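Local coordinates for cupin 2 conserved barrel domain protein (Leptotrichia buccalis, PDB 3RNS), which is of unknown function but contains a conserved cupin beta-barrel domain, a fold whose pocket commonly binds a metal ion or small ligand, at residues A[131-137]-A[217-221]; A[160-165]-A[211-217]; A[166-172]-A[205-211]. One frame throughout, in Å; residues are numbered along the deposited sequence.

Contact 1: residues A[131-137]-A[217-221]; sequences LAEVVEY and NFKML
K219 lays its CE over one face of the Y137 ring, 3.7 Å from the ring centroid, while N217 CB covers the opposite face. Each methylene makes a CH-pi contact displaced toward the rim, so the tyrosine is sandwiched between the side chains of N217, just before strand 218-225, and K219 within it. Its OH runs on past the backbone of F218 and is hydrogen-bonded to D181, which pins the far end of the ring.

From CG onward K219 is fully extended, with chi1 at -66° setting CG anti to the carbonyl carbon, and it rises off strand 218-225 into the curl of 131-137. There NZ donates to two backbone carbonyls. V135 O, 2.8 Å from NZ, meets it almost head-on, whereas A132 O, 2.9 Å from NZ, is approached from well above the carbonyl plane. A water that also takes the N-H of Y137 accepts a longer bond of 3.3 Å from K219 NZ, and the ammonium lies over the Y137 face in a cation-pi contact, 4.7 Å from the centroid.

At the other end the contact turns apolar: L131 CD2 meets L221 CD2 at 3.8 Å, the two side chains crossing roughly at right angles. F218 and M220 leave the strand on its other side, toward Y186. V135 and Y137 also rest on I157 and S159 of the neighbouring strand 153-160, so the loop lies across the sheet.

With two carbonyls, a water and a pi face gathered round it, the buried ammonium probably keeps its positive charge, and it ties the short 3-10 turn at 132-134 to the loop that follows.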
loop_
_atom_site.group_PDB
_atom_site.type_symbol
_atom_site.label_atom_id
_atom_site.label_comp_id
_atom_site.label_asym_id
_atom_site.label_seq_id
_atom_site.Cartn_x
_atom_site.Cartn_y
_atom_site.Cartn_z
ATOM N N LEU A 131 -2.106 -9.980 -3.481
ATOM C CA LEU A 131 -1.844 -9.788 -2.077
ATOM C C LEU A 131 -2.957 -10.356 -1.186
ATOM O O LEU A 131 -2.664 -11.030 -0.209
ATOM C CB LEU A 131 -1.662 -8.297 -1.813
ATOM C CG LEU A 131 -0.920 -7.867 -0.593
ATOM C CD1 LEU A 131 0.394 -8.582 -0.491
ATOM C CD2 LEU A 131 -0.741 -6.368 -0.681
ATOM N N ALA A 132 -4.222 -10.095 -1.534
ATOM C CA ALA A 132 -5.364 -10.540 -0.732
ATOM C C ALA A 132 -5.377 -12.074 -0.579
ATOM O O ALA A 132 -5.715 -12.645 0.494
ATOM C CB ALA A 132 -6.717 -10.015 -1.359
ATOM N N GLU A 133 -4.977 -12.744 -1.645
ATOM C CA GLU A 133 -5.014 -14.200 -1.635
ATOM C C GLU A 133 -3.903 -14.835 -0.785
ATOM O O GLU A 133 -3.920 -16.010 -0.531
ATOM C CB GLU A 133 -5.012 -14.744 -3.053
ATOM C CG GLU A 133 -6.316 -15.484 -3.427
ATOM C CD GLU A 133 -7.509 -14.579 -3.831
ATOM O OE1 GLU A 133 -8.647 -15.119 -3.820
ATOM O OE2 GLU A 133 -7.325 -13.366 -4.170
ATOM N N VAL A 134 -2.975 -14.048 -0.290
ATOM C CA VAL A 134 -1.872 -14.601 0.496
ATOM C C VAL A 134 -2.265 -14.924 1.947
ATOM O O VAL A 134 -1.620 -15.731 2.617
ATOM C CB VAL A 134 -0.662 -13.622 0.377
ATOM C CG1 VAL A 134 -0.069 -13.265 1.708
ATOM C CG2 VAL A 134 0.340 -14.190 -0.574
ATOM N N VAL A 135 -3.308 -14.272 2.438
ATOM C CA VAL A 135 -3.871 -14.613 3.728
ATOM C C VAL A 135 -5.304 -15.065 3.548
ATOM O O VAL A 135 -6.107 -14.402 2.896
ATOM C CB VAL A 135 -3.897 -13.412 4.745
ATOM C CG1 VAL A 135 -2.595 -13.345 5.511
ATOM C CG2 VAL A 135 -4.305 -12.053 4.063
ATOM N N GLU A 136 -5.641 -16.128 4.233
ATOM C CA GLU A 136 -6.974 -16.632 4.236
ATOM C C GLU A 136 -7.777 -16.062 5.411
ATOM O O GLU A 136 -7.228 -15.781 6.474
ATOM C CB GLU A 136 -6.862 -18.166 4.371
ATOM C CG GLU A 136 -8.047 -18.879 3.849
ATOM C CD GLU A 136 -7.787 -20.364 3.638
ATOM O OE1 GLU A 136 -7.366 -21.043 4.605
ATOM O OE2 GLU A 136 -8.006 -20.816 2.480
ATOM N N TYR A 137 -9.079 -15.922 5.251
ATOM C CA TYR A 137 -9.958 -15.840 6.412
ATOM C C TYR A 137 -9.990 -17.154 7.251
ATOM O O TYR A 137 -10.019 -18.283 6.700
ATOM C CB TYR A 137 -11.388 -15.467 5.999
ATOM C CG TYR A 137 -11.533 -14.084 5.421
ATOM C CD1 TYR A 137 -11.203 -12.959 6.166
ATOM C CD2 TYR A 137 -12.044 -13.891 4.151
ATOM C CE1 TYR A 137 -11.301 -11.716 5.636
ATOM C CE2 TYR A 137 -12.194 -12.619 3.626
ATOM C CZ TYR A 137 -11.831 -11.548 4.382
ATOM O OH TYR A 137 -11.938 -10.295 3.881
ATOM N N ASN A 217 -16.157 -9.533 7.499
ATOM C CA ASN A 217 -14.750 -9.882 7.403
ATOM C C ASN A 217 -14.000 -8.863 6.559
ATOM O O ASN A 217 -14.537 -8.312 5.615
ATOM C CB ASN A 217 -14.529 -11.252 6.762
ATOM C CG ASN A 217 -15.329 -12.411 7.407
ATOM O OD1 ASN A 217 -15.708 -12.407 8.572
ATOM N ND2 ASN A 217 -15.527 -13.448 6.607
ATOM N N PHE A 218 -12.743 -8.585 6.885
ATOM C CA PHE A 218 -11.953 -7.716 6.020
ATOM C C PHE A 218 -10.491 -8.111 5.977
ATOM O O PHE A 218 -9.984 -8.836 6.844
ATOM C CB PHE A 218 -12.179 -6.202 6.361
ATOM C CG PHE A 218 -11.339 -5.677 7.479
ATOM C CD1 PHE A 218 -10.179 -5.001 7.213
ATOM C CD2 PHE A 218 -11.706 -5.863 8.810
ATOM C CE1 PHE A 218 -9.379 -4.542 8.238
ATOM C CE2 PHE A 218 -10.937 -5.378 9.837
ATOM C CZ PHE A 218 -9.736 -4.718 9.548
ATOM N N LYS A 219 -9.808 -7.651 4.940
ATOM C CA LYS A 219 -8.357 -7.792 4.842
ATOM C C LYS A 219 -7.732 -6.408 4.609
ATOM O O LYS A 219 -8.328 -5.526 3.950
ATOM C CB LYS A 219 -7.973 -8.738 3.662
ATOM C CG LYS A 219 -8.390 -10.150 3.834
ATOM C CD LYS A 219 -8.105 -10.990 2.595
ATOM C CE LYS A 219 -8.662 -12.341 2.744
ATOM N NZ LYS A 219 -8.328 -13.182 1.599
HETATM N N MSE A 220 -6.529 -6.233 5.133
HETATM C CA MSE A 220 -5.785 -5.025 4.938
HETATM C C MSE A 220 -4.289 -5.258 4.777
HETATM O O MSE A 220 -3.720 -6.232 5.262
HETATM C CB MSE A 220 -5.990 -4.127 6.160
HETATM C CG MSE A 220 -5.656 -4.841 7.500
HETATM SE SE MSE A 220 -5.432 -3.580 9.047
HETATM C CE MSE A 220 -3.763 -2.889 8.517
ATOM N N LEU A 221 -3.664 -4.333 4.086
ATOM C CA LEU A 221 -2.246 -4.170 4.036
ATOM C C LEU A 221 -1.859 -2.980 4.911
ATOM O O LEU A 221 -2.437 -1.868 4.801
ATOM C CB LEU A 221 -1.798 -3.898 2.594
ATOM C CG LEU A 221 -0.363 -3.392 2.300
ATOM C CD1 LEU A 221 0.723 -4.469 2.632
ATOM C CD2 LEU A 221 -0.302 -2.874 0.823
HETATM O O HOH W 1 -9.659 -16.069 2.320
#

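Contact 2: residues A[160-165]-A[211-217]; sequences FWKGES and VEAETEN
Two connections between strands interlock here at one end of the barrel: 160-165 carries the chain from strand 153-160 to strand 165-169, and residues 211-217 lead from the end of strand 209-212 to strand 218-225. Two backbone bonds tie them together. G163 N donates to A213 O at 2.7 Å, in the carbonyl plane, and A213 N returns a nearly straight bond of 2.9 Å to E164 O. Beyond them S165 and E212 form a non-hydrogen-bonded antiparallel pair.

The bend in the first connection is a type II turn from W161 to E164, with G163 at its third position, where a positive phi (94°) is expected. A213, the centre of an inverse gamma turn, fills the inside of this bend: its CB sits 3.4 Å from W161 O and 3.8 Å from F160 CB. Deeper down, the F160 ring reaches V211 with CZ 3.6 Å from CG1, and its other neighbours include F218, on which it stacks.

N217 closes the outer end. Its amide runs alongside W161, with OD1 3.4 Å above the centre of the indole and the two planes 40° apart. The same oxygen accepts K162 N at 2.9 Å, and that bond holds the amide in place over the ring. K162 is extended throughout, CG anti to the backbone N (chi1 176°), which carries the chain along the backbone of 214-216 and brings CE to 3.7 Å from T215 O.

Each connection passes from one sheet of the domain to the other, as in the jelly roll of cupins, where the chain passes between two antiparallel sheets.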
loop_
_atom_site.group_PDB
_atom_site.type_symbol
_atom_site.label_atom_id
_atom_site.label_comp_id
_atom_site.label_asym_id
_atom_site.label_seq_id
_atom_site.Cartn_x
_atom_site.Cartn_y
_atom_site.Cartn_z
ATOM N N PHE A 160 -9.121 -10.356 9.043
ATOM C CA PHE A 160 -9.863 -10.234 10.299
ATOM C C PHE A 160 -11.224 -10.903 10.032
ATOM O O PHE A 160 -11.930 -10.539 9.067
ATOM C CB PHE A 160 -10.164 -8.770 10.668
ATOM C CG PHE A 160 -9.008 -7.980 11.184
ATOM C CD1 PHE A 160 -7.975 -7.585 10.337
ATOM C CD2 PHE A 160 -8.984 -7.539 12.522
ATOM C CE1 PHE A 160 -6.906 -6.798 10.831
ATOM C CE2 PHE A 160 -7.920 -6.761 12.991
ATOM C CZ PHE A 160 -6.884 -6.428 12.157
ATOM N N TRP A 161 -11.585 -11.877 10.854
ATOM C CA TRP A 161 -12.942 -12.378 10.841
ATOM C C TRP A 161 -13.825 -11.361 11.562
ATOM O O TRP A 161 -13.416 -10.748 12.548
ATOM C CB TRP A 161 -13.019 -13.743 11.529
ATOM C CG TRP A 161 -14.290 -14.426 11.271
ATOM C CD1 TRP A 161 -15.409 -14.410 12.076
ATOM C CD2 TRP A 161 -14.614 -15.248 10.142
ATOM N NE1 TRP A 161 -16.384 -15.183 11.518
ATOM C CE2 TRP A 161 -15.941 -15.682 10.315
ATOM C CE3 TRP A 161 -13.899 -15.673 9.008
ATOM C CZ2 TRP A 161 -16.584 -16.534 9.393
ATOM C CZ3 TRP A 161 -14.550 -16.474 8.061
ATOM C CH2 TRP A 161 -15.878 -16.920 8.278
ATOM N N LYS A 162 -15.050 -11.212 11.089
ATOM C CA LYS A 162 -16.033 -10.331 11.725
ATOM C C LYS A 162 -16.075 -10.521 13.230
ATOM O O LYS A 162 -16.101 -11.653 13.721
ATOM C CB LYS A 162 -17.403 -10.635 11.134
ATOM C CG LYS A 162 -18.497 -9.852 11.778
ATOM C CD LYS A 162 -19.814 -10.233 11.245
ATOM C CE LYS A 162 -20.885 -9.384 11.892
ATOM N NZ LYS A 162 -22.184 -9.879 11.377
ATOM N N GLY A 163 -16.050 -9.426 13.978
ATOM C CA GLY A 163 -16.017 -9.495 15.435
ATOM C C GLY A 163 -14.646 -9.444 16.033
ATOM O O GLY A 163 -14.528 -9.267 17.225
ATOM N N GLU A 164 -13.586 -9.668 15.253
ATOM C CA GLU A 164 -12.221 -9.564 15.799
ATOM C C GLU A 164 -11.762 -8.113 15.769
ATOM O O GLU A 164 -12.224 -7.328 14.969
ATOM C CB GLU A 164 -11.210 -10.483 15.072
ATOM C CG GLU A 164 -11.076 -11.917 15.670
ATOM C CD GLU A 164 -10.353 -11.986 17.054
ATOM O OE1 GLU A 164 -9.541 -11.097 17.431
ATOM O OE2 GLU A 164 -10.610 -12.958 17.771
ATOM N N SER A 165 -10.855 -7.764 16.688
ATOM C CA SER A 165 -10.389 -6.421 16.849
ATOM C C SER A 165 -8.986 -6.389 17.421
ATOM O O SER A 165 -8.570 -7.316 18.086
ATOM C CB SER A 165 -11.311 -5.635 17.825
ATOM O OG SER A 165 -11.326 -6.214 19.131
ATOM N N VAL A 211 -8.631 -1.131 15.541
ATOM C CA VAL A 211 -9.392 -1.612 14.395
ATOM C C VAL A 211 -10.289 -2.757 14.800
ATOM O O VAL A 211 -9.984 -3.518 15.726
ATOM C CB VAL A 211 -8.476 -2.041 13.221
ATOM C CG1 VAL A 211 -7.594 -3.157 13.569
ATOM C CG2 VAL A 211 -9.276 -2.412 12.018
ATOM N N GLU A 212 -11.399 -2.874 14.102
ATOM C CA GLU A 212 -12.379 -3.865 14.395
ATOM C C GLU A 212 -13.051 -4.284 13.100
ATOM O O GLU A 212 -13.381 -3.419 12.252
ATOM C CB GLU A 212 -13.341 -3.196 15.370
ATOM C CG GLU A 212 -14.573 -3.888 15.668
ATOM C CD GLU A 212 -15.513 -3.065 16.618
ATOM O OE1 GLU A 212 -15.238 -1.865 16.937
ATOM O OE2 GLU A 212 -16.546 -3.653 17.024
ATOM N N ALA A 213 -13.263 -5.586 12.933
ATOM C CA ALA A 213 -14.117 -6.097 11.857
ATOM C C ALA A 213 -15.564 -6.008 12.341
ATOM O O ALA A 213 -16.142 -6.957 12.851
ATOM C CB ALA A 213 -13.718 -7.571 11.482
ATOM N N GLU A 214 -16.157 -4.842 12.202
ATOM C CA GLU A 214 -17.424 -4.559 12.862
ATOM C C GLU A 214 -18.628 -5.221 12.170
ATOM O O GLU A 214 -19.382 -5.878 12.806
ATOM C CB GLU A 214 -17.641 -3.044 12.898
ATOM C CG GLU A 214 -18.928 -2.619 13.617
ATOM C CD GLU A 214 -19.339 -1.158 13.301
ATOM O OE1 GLU A 214 -19.225 -0.700 12.118
ATOM O OE2 GLU A 214 -19.778 -0.478 14.252
ATOM N N THR A 215 -18.780 -5.056 10.870
ATOM C CA THR A 215 -19.953 -5.526 10.134
ATOM C C THR A 215 -19.626 -6.724 9.225
ATOM O O THR A 215 -20.529 -7.417 8.786
ATOM C CB THR A 215 -20.488 -4.425 9.208
ATOM O OG1 THR A 215 -19.414 -3.982 8.375
ATOM C CG2 THR A 215 -21.030 -3.231 10.009
ATOM N N GLU A 216 -18.355 -6.967 8.916
ATOM C CA GLU A 216 -18.034 -8.119 8.069
ATOM C C GLU A 216 -16.542 -8.425 8.102
ATOM O O GLU A 216 -15.779 -7.690 8.685
ATOM C CB GLU A 216 -18.442 -7.832 6.634
ATOM C CG GLU A 216 -17.658 -6.653 6.008
ATOM C CD GLU A 216 -18.243 -6.210 4.617
ATOM O OE1 GLU A 216 -17.920 -6.839 3.567
ATOM O OE2 GLU A 216 -19.019 -5.213 4.587
ATOM N N ASN A 217 -16.157 -9.533 7.499
ATOM C CA ASN A 217 -14.750 -9.882 7.403
ATOM C C ASN A 217 -14.000 -8.863 6.559
ATOM O O ASN A 217 -14.537 -8.312 5.615
ATOM C CB ASN A 217 -14.529 -11.252 6.762
ATOM C CG ASN A 217 -15.329 -12.411 7.407
ATOM O OD1 ASN A 217 -15.708 -12.407 8.572
ATOM N ND2 ASN A 217 -15.527 -13.448 6.607
#

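Contact 3: residues A[166-172]-A[205-211]; sequences LDPHKAP and ANIPHAV
H209 loses the most surface in this contact, and its ring meets that of H169, its partner in a hydrogen-bonded antiparallel pair. The backbones exchange two bonds of 2.8 Å, H169 N to H209 O and H209 N to H169 O. Both imidazoles leave their strands with CG between the backbone N and the carbonyl carbon (chi1 near 60°), which swings them together on the same face of the sheet. They meet edge to face, planes 76° apart: H209 CD2 stands 3.4 Å above the H169 ring, toward its rim, while H169 O lies over the face of H209. H169 ND1 donates to D167 O at 2.8 Å, nearly in the ring plane, and this fixes the flip of the imidazole. The two NE2 atoms then share water 2, which is 2.7 Å from H169 NE2 and 2.8 Å from H209 NE2.

L166 lies on the same face as the histidines, side by side with V211, its CD1 3.7 Å from V211 CG1; F160 also packs against L166. Between this pair and H169 the register slips by one residue, a beta bulge in which D167 and P168 lie against A210; the chain turns a corner at P168. K170 runs alongside P208, its CE near the proline ring and N206 O, and A171 O closes the far end by accepting N206 N.

Paired histidines on neighbouring strands, facing a common water, are consistent with the metal-binding pocket of cupins, in which the two conserved sequence motifs supply such ligands; here a modelled water bridges the two NE2 atoms.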
loop_
_atom_site.group_PDB
_atom_site.type_symbol
_atom_site.label_atom_id
_atom_site.label_comp_id
_atom_site.label_asym_id
_atom_site.label_seq_id
_atom_site.Cartn_x
_atom_site.Cartn_y
_atom_site.Cartn_z
ATOM N N LEU A 166 -8.286 -5.290 17.181
ATOM C CA LEU A 166 -7.113 -4.934 17.940
ATOM C C LEU A 166 -7.470 -3.802 18.908
ATOM O O LEU A 166 -8.090 -2.808 18.519
ATOM C CB LEU A 166 -6.013 -4.459 16.999
ATOM C CG LEU A 166 -5.657 -5.408 15.841
ATOM C CD1 LEU A 166 -4.535 -4.758 14.983
ATOM C CD2 LEU A 166 -5.228 -6.723 16.432
ATOM N N ASP A 167 -7.038 -3.951 20.142
ATOM C CA ASP A 167 -7.183 -2.917 21.166
ATOM C C ASP A 167 -6.301 -1.710 20.832
ATOM O O ASP A 167 -5.335 -1.845 20.084
ATOM C CB ASP A 167 -6.737 -3.473 22.531
ATOM C CG ASP A 167 -7.638 -4.589 23.044
ATOM O OD1 ASP A 167 -8.859 -4.542 22.779
ATOM O OD2 ASP A 167 -7.107 -5.520 23.726
ATOM N N PRO A 168 -6.609 -0.536 21.419
ATOM C CA PRO A 168 -5.843 0.660 21.133
ATOM C C PRO A 168 -4.358 0.466 21.378
ATOM O O PRO A 168 -3.968 -0.092 22.410
ATOM C CB PRO A 168 -6.396 1.680 22.141
ATOM C CG PRO A 168 -7.765 1.244 22.409
ATOM C CD PRO A 168 -7.643 -0.266 22.443
ATOM N N HIS A 169 -3.537 0.931 20.448
ATOM C CA HIS A 169 -2.078 0.838 20.590
ATOM C C HIS A 169 -1.412 1.942 19.751
ATOM O O HIS A 169 -2.088 2.654 19.008
ATOM C CB HIS A 169 -1.571 -0.559 20.191
ATOM C CG HIS A 169 -1.896 -0.950 18.781
ATOM N ND1 HIS A 169 -3.185 -1.233 18.352
ATOM C CD2 HIS A 169 -1.098 -1.093 17.694
ATOM C CE1 HIS A 169 -3.162 -1.524 17.058
ATOM N NE2 HIS A 169 -1.905 -1.460 16.639
ATOM N N LYS A 170 -0.109 2.122 19.938
ATOM C CA LYS A 170 0.655 3.118 19.220
ATOM C C LYS A 170 1.766 2.472 18.409
ATOM O O LYS A 170 2.301 1.417 18.786
ATOM C CB LYS A 170 1.300 4.080 20.179
ATOM C CG LYS A 170 0.354 4.846 21.070
ATOM C CD LYS A 170 1.166 5.697 22.054
ATOM C CE LYS A 170 0.283 6.554 22.950
ATOM N NZ LYS A 170 -0.018 5.911 24.287
ATOM N N ALA A 171 2.111 3.106 17.299
ATOM C CA ALA A 171 3.284 2.721 16.534
ATOM C C ALA A 171 4.245 3.893 16.542
ATOM O O ALA A 171 3.827 5.050 16.637
ATOM C CB ALA A 171 2.892 2.323 15.096
ATOM N N PRO A 172 5.552 3.603 16.423
ATOM C CA PRO A 172 6.521 4.684 16.410
ATOM C C PRO A 172 6.667 5.360 15.010
ATOM O O PRO A 172 7.534 6.221 14.801
ATOM C CB PRO A 172 7.816 3.979 16.862
ATOM C CG PRO A 172 7.598 2.471 16.454
ATOM C CD PRO A 172 6.177 2.308 16.063
ATOM N N ALA A 205 1.698 8.646 13.778
ATOM C CA ALA A 205 2.709 8.174 14.721
ATOM C C ALA A 205 2.340 8.596 16.120
ATOM O O ALA A 205 1.845 9.687 16.311
ATOM C CB ALA A 205 4.127 8.755 14.364
ATOM N N ASN A 206 2.586 7.720 17.085
ATOM C CA ASN A 206 2.520 8.070 18.508
ATOM C C ASN A 206 1.137 8.469 19.033
ATOM O O ASN A 206 1.023 9.058 20.129
ATOM C CB ASN A 206 3.557 9.170 18.836
ATOM C CG ASN A 206 4.961 8.797 18.370
ATOM O OD1 ASN A 206 5.407 7.654 18.560
ATOM N ND2 ASN A 206 5.658 9.744 17.758
ATOM N N ILE A 207 0.100 8.107 18.277
ATOM C CA ILE A 207 -1.274 8.392 18.638
ATOM C C ILE A 207 -2.037 7.069 18.688
ATOM O O ILE A 207 -1.942 6.275 17.775
ATOM C CB ILE A 207 -1.955 9.311 17.624
ATOM C CG1 ILE A 207 -1.263 10.671 17.545
ATOM C CG2 ILE A 207 -3.432 9.515 18.017
ATOM C CD1 ILE A 207 -1.563 11.559 18.694
ATOM N N PRO A 208 -2.807 6.831 19.744
ATOM C CA PRO A 208 -3.346 5.482 19.760
ATOM C C PRO A 208 -4.318 5.225 18.612
ATOM O O PRO A 208 -5.044 6.147 18.188
ATOM C CB PRO A 208 -4.050 5.386 21.123
ATOM C CG PRO A 208 -3.694 6.662 21.889
ATOM C CD PRO A 208 -3.332 7.665 20.837
ATOM N N HIS A 209 -4.316 3.997 18.095
ATOM C CA HIS A 209 -5.316 3.575 17.094
ATOM C C HIS A 209 -5.776 2.141 17.407
ATOM O O HIS A 209 -5.133 1.398 18.183
ATOM C CB HIS A 209 -4.774 3.701 15.645
ATOM C CG HIS A 209 -3.501 2.950 15.414
ATOM N ND1 HIS A 209 -2.287 3.577 15.230
ATOM C CD2 HIS A 209 -3.244 1.620 15.372
ATOM C CE1 HIS A 209 -1.342 2.667 15.064
ATOM N NE2 HIS A 209 -1.896 1.472 15.150
ATOM N N ALA A 210 -6.879 1.760 16.788
ATOM C CA ALA A 210 -7.462 0.429 16.942
ATOM C C ALA A 210 -8.260 0.124 15.678
ATOM O O ALA A 210 -8.539 0.991 14.858
ATOM C CB ALA A 210 -8.373 0.385 18.194
ATOM N N VAL A 211 -8.631 -1.131 15.541
ATOM C CA VAL A 211 -9.392 -1.612 14.395
ATOM C C VAL A 211 -10.289 -2.757 14.800
ATOM O O VAL A 211 -9.984 -3.518 15.726
ATOM C CB VAL A 211 -8.476 -2.041 13.221
ATOM C CG1 VAL A 211 -7.594 -3.157 13.569
ATOM C CG2 VAL A 211 -9.276 -2.412 12.018
HETATM O O HOH W 2 -0.525 -0.847 14.369
HETATM O O HOH W 3 0.248 5.225 16.526
#

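Overall arrangement
Along the chain contact 1 encloses contact 2, which encloses contact 3. Contacts 1 and 2, centres about 12 Å apart, share N217, and contacts 2 and 3, about 17 Å apart, share V211, so the run from 205 to 221 serves all three. Contacts 1 and 3 are about 21 Å apart between centres, yet F218 spans them: its CZ comes within 3.4 Å of V211 CG2. Between contacts 2 and 3, F160 CE2 lies 3.9 Å from L166 CG. Contact 1 lays a loop across one sheet, contact 2 ties the crossings between sheets at the barrel end, and contact 3 holds the histidine pair of the probable pocket.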